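PDB 4MYK: formiminoglutamase from Trypanosoma cruzi, which probably hydrolyses N-formimino-L-glutamate to glutamate and formamide, as an arginase-like enzyme with a two-manganese centre. Local coordinates for residues Leu72-Asp77 and Phe299-Leu304. The protein carries 1 engineered substitution. Sequence-based numbering, arbitrary orientation.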
loop_
_atom_site.group_PDB
_atom_site.type_symbol
_atom_site.label_atom_id
_atom_site.label_comp_id
_atom_site.label_asym_id
_atom_site.label_seq_id
_atom_site.Cartn_x
_atom_site.Cartn_y
_atom_site.Cartn_z
ATOM N N LEU A 72 12.484 -16.462 -14.915
ATOM C CA LEU A 72 11.841 -16.774 -16.180
ATOM C C LEU A 72 10.707 -15.841 -16.505
ATOM O O LEU A 72 10.108 -15.928 -17.572
ATOM C CB LEU A 72 11.365 -18.214 -16.192
ATOM C CG LEU A 72 12.517 -19.129 -16.598
ATOM C CD1 LEU A 72 12.494 -20.401 -15.779
ATOM C CD2 LEU A 72 12.492 -19.400 -18.105
ATOM N N GLU A 73 10.410 -14.943 -15.582
ATOM C CA GLU A 73 9.439 -13.901 -15.860
ATOM C C GLU A 73 10.106 -12.772 -16.627
ATOM O O GLU A 73 9.530 -12.223 -17.560
ATOM C CB GLU A 73 8.829 -13.377 -14.567
ATOM C CG GLU A 73 7.709 -12.401 -14.798
ATOM C CD GLU A 73 7.168 -11.858 -13.514
ATOM O OE1 GLU A 73 7.540 -12.373 -12.439
ATOM O OE2 GLU A 73 6.369 -10.914 -13.579
ATOM N N LEU A 74 11.326 -12.428 -16.223
ATOM C CA LEU A 74 12.127 -11.439 -16.933
ATOM C C LEU A 74 12.995 -12.133 -17.968
ATOM O O LEU A 74 13.561 -11.490 -18.844
ATOM C CB LEU A 74 13.017 -10.676 -15.960
ATOM C CG LEU A 74 12.275 -10.085 -14.756
ATOM C CD1 LEU A 74 13.193 -9.139 -13.995
ATOM C CD2 LEU A 74 10.967 -9.393 -15.182
ATOM N N ASN A 75 13.078 -13.455 -17.853
ATOM C CA ASN A 75 13.925 -14.276 -18.716
ATOM C C ASN A 75 15.357 -13.777 -18.746
ATOM O O ASN A 75 15.918 -13.501 -19.804
ATOM C CB ASN A 75 13.338 -14.422 -20.125
ATOM C CG ASN A 75 12.165 -15.398 -20.166
ATOM O OD1 ASN A 75 12.282 -16.550 -19.731
ATOM N ND2 ASN A 75 11.026 -14.936 -20.676
ATOM N N VAL A 76 15.928 -13.651 -17.555
ATOM C CA VAL A 76 17.334 -13.313 -17.390
ATOM C C VAL A 76 17.966 -14.327 -16.441
ATOM O O VAL A 76 17.458 -14.562 -15.343
ATOM C CB VAL A 76 17.522 -11.871 -16.839
ATOM C CG1 VAL A 76 18.964 -11.624 -16.463
ATOM C CG2 VAL A 76 17.068 -10.846 -17.864
ATOM N N ASP A 77 19.054 -14.948 -16.884
ATOM C CA ASP A 77 19.789 -15.872 -16.052
ATOM C C ASP A 77 21.058 -15.186 -15.586
ATOM O O ASP A 77 21.885 -14.785 -16.397
ATOM C CB ASP A 77 20.136 -17.130 -16.845
ATOM C CG ASP A 77 20.828 -18.195 -15.998
ATOM O OD1 ASP A 77 20.987 -17.988 -14.783
ATOM O OD2 ASP A 77 21.204 -19.247 -16.557
ATOM N N PHE A 299 18.239 -5.047 -4.869
ATOM C CA PHE A 299 19.597 -5.485 -5.238
ATOM C C PHE A 299 19.532 -6.655 -6.229
ATOM O O PHE A 299 20.278 -6.717 -7.204
ATOM C CB PHE A 299 20.373 -5.887 -3.973
ATOM C CG PHE A 299 21.663 -6.620 -4.245
ATOM C CD1 PHE A 299 22.783 -5.939 -4.687
ATOM C CD2 PHE A 299 21.755 -7.992 -4.039
ATOM C CE1 PHE A 299 23.961 -6.612 -4.942
ATOM C CE2 PHE A 299 22.932 -8.670 -4.288
ATOM C CZ PHE A 299 24.034 -7.981 -4.734
ATOM N N TYR A 300 18.624 -7.582 -5.953
ATOM C CA TYR A 300 18.370 -8.720 -6.818
ATOM C C TYR A 300 18.075 -8.290 -8.260
ATOM O O TYR A 300 18.631 -8.840 -9.204
ATOM C CB TYR A 300 17.205 -9.540 -6.251
ATOM C CG TYR A 300 16.648 -10.558 -7.217
ATOM C CD1 TYR A 300 17.385 -11.681 -7.570
ATOM C CD2 TYR A 300 15.392 -10.397 -7.780
ATOM C CE1 TYR A 300 16.891 -12.613 -8.460
ATOM C CE2 TYR A 300 14.890 -11.319 -8.677
ATOM C CZ TYR A 300 15.646 -12.429 -9.012
ATOM O OH TYR A 300 15.156 -13.363 -9.901
ATOM N N HIS A 301 17.200 -7.304 -8.421
ATOM C CA HIS A 301 16.830 -6.815 -9.743
ATOM C C HIS A 301 18.021 -6.127 -10.382
ATOM O O HIS A 301 18.264 -6.280 -11.581
ATOM C CB HIS A 301 15.629 -5.862 -9.659
ATOM C CG HIS A 301 14.306 -6.567 -9.593
ATOM N ND1 HIS A 301 13.778 -7.056 -8.418
ATOM C CD2 HIS A 301 13.414 -6.882 -10.564
ATOM C CE1 HIS A 301 12.617 -7.638 -8.665
ATOM N NE2 HIS A 301 12.374 -7.548 -9.961
ATOM N N PHE A 302 18.770 -5.370 -9.583
ATOM C CA PHE A 302 19.984 -4.767 -10.098
ATOM C C PHE A 302 20.887 -5.859 -10.665
ATOM O O PHE A 302 21.381 -5.745 -11.785
ATOM C CB PHE A 302 20.768 -3.981 -9.039
ATOM C CG PHE A 302 22.159 -3.657 -9.494
ATOM C CD1 PHE A 302 22.397 -2.549 -10.295
ATOM C CD2 PHE A 302 23.210 -4.516 -9.214
ATOM C CE1 PHE A 302 23.664 -2.279 -10.776
ATOM C CE2 PHE A 302 24.476 -4.252 -9.682
ATOM C CZ PHE A 302 24.704 -3.132 -10.465
ATOM N N VAL A 303 21.108 -6.902 -9.867
ATOM C CA VAL A 303 21.962 -8.020 -10.240
ATOM C C VAL A 303 21.524 -8.674 -11.558
ATOM O O VAL A 303 22.361 -8.984 -12.409
ATOM C CB VAL A 303 22.001 -9.072 -9.127
ATOM C CG1 VAL A 303 22.593 -10.382 -9.643
ATOM C CG2 VAL A 303 22.782 -8.544 -7.928
ATOM N N LEU A 304 20.219 -8.878 -11.723
ATOM C CA LEU A 304 19.670 -9.387 -12.974
ATOM C C LEU A 304 19.970 -8.460 -14.151
ATOM O O LEU A 304 20.320 -8.918 -15.235
ATOM C CB LEU A 304 18.161 -9.563 -12.859
ATOM C CG LEU A 304 17.654 -10.765 -12.071
ATOM C CD1 LEU A 304 16.147 -10.808 -12.137
ATOM C CD2 LEU A 304 18.239 -12.042 -12.626
#
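A small beta hairpin at the edge of the arginase alpha/beta fold, formed by strands 70-71 and 76-77, lies against the last turns of the C-terminal helix 290-306 through Leu-74, Val-76 and Leu-304. The turn carries a G1 beta bulge, in which Asn-75 and Val-76 both face Asn-71. The contact is mainly apolar, with no hydrogen bond from one segment to the other. Leu-304 is its hub, and each of its methyls meets a different hairpin residue. CD1 of Leu-304 touches CD1 of Leu-74 at 3.9 Å, the two side chains crossing at about a right angle. CD2 of Leu-304 rests 3.9 Å from CG1 of Val-76 and also lies near the carbonyl O of Val-76. With CG1 anti to the backbone N (chi1 171°), Val-76 also brings that methyl to 3.3 Å from the carbonyl O of Leu-304. Leu-74 CD1 further reaches His-301 one turn earlier, approaching ring atom CD2 obliquely at 4.1 Å, while a hydrogen bond between ND1 and the carbonyl O of Tyr-297 and stacking on Phe-262 hold that imidazole. On the neighbouring helix 258-270, Phe-266 touches Leu-74, Val-76 and Leu-304, so three elements share one hydrophobic cluster. OD1 of Asn-71 accepts a hydrogen bond from the backbone N-H of Leu-74, and its ND2 is hydrogen-bonded to Tyr-300 OH, a polar link between hairpin and helix. From the same turn, the Glu-73 carboxylate hydrogen-bonds Ser-209 OG and Gly-187 N of a second subunit, while Phe-299 and Phe-302 pack the helix against strands 32-37 and 114-119 of the parallel sheet.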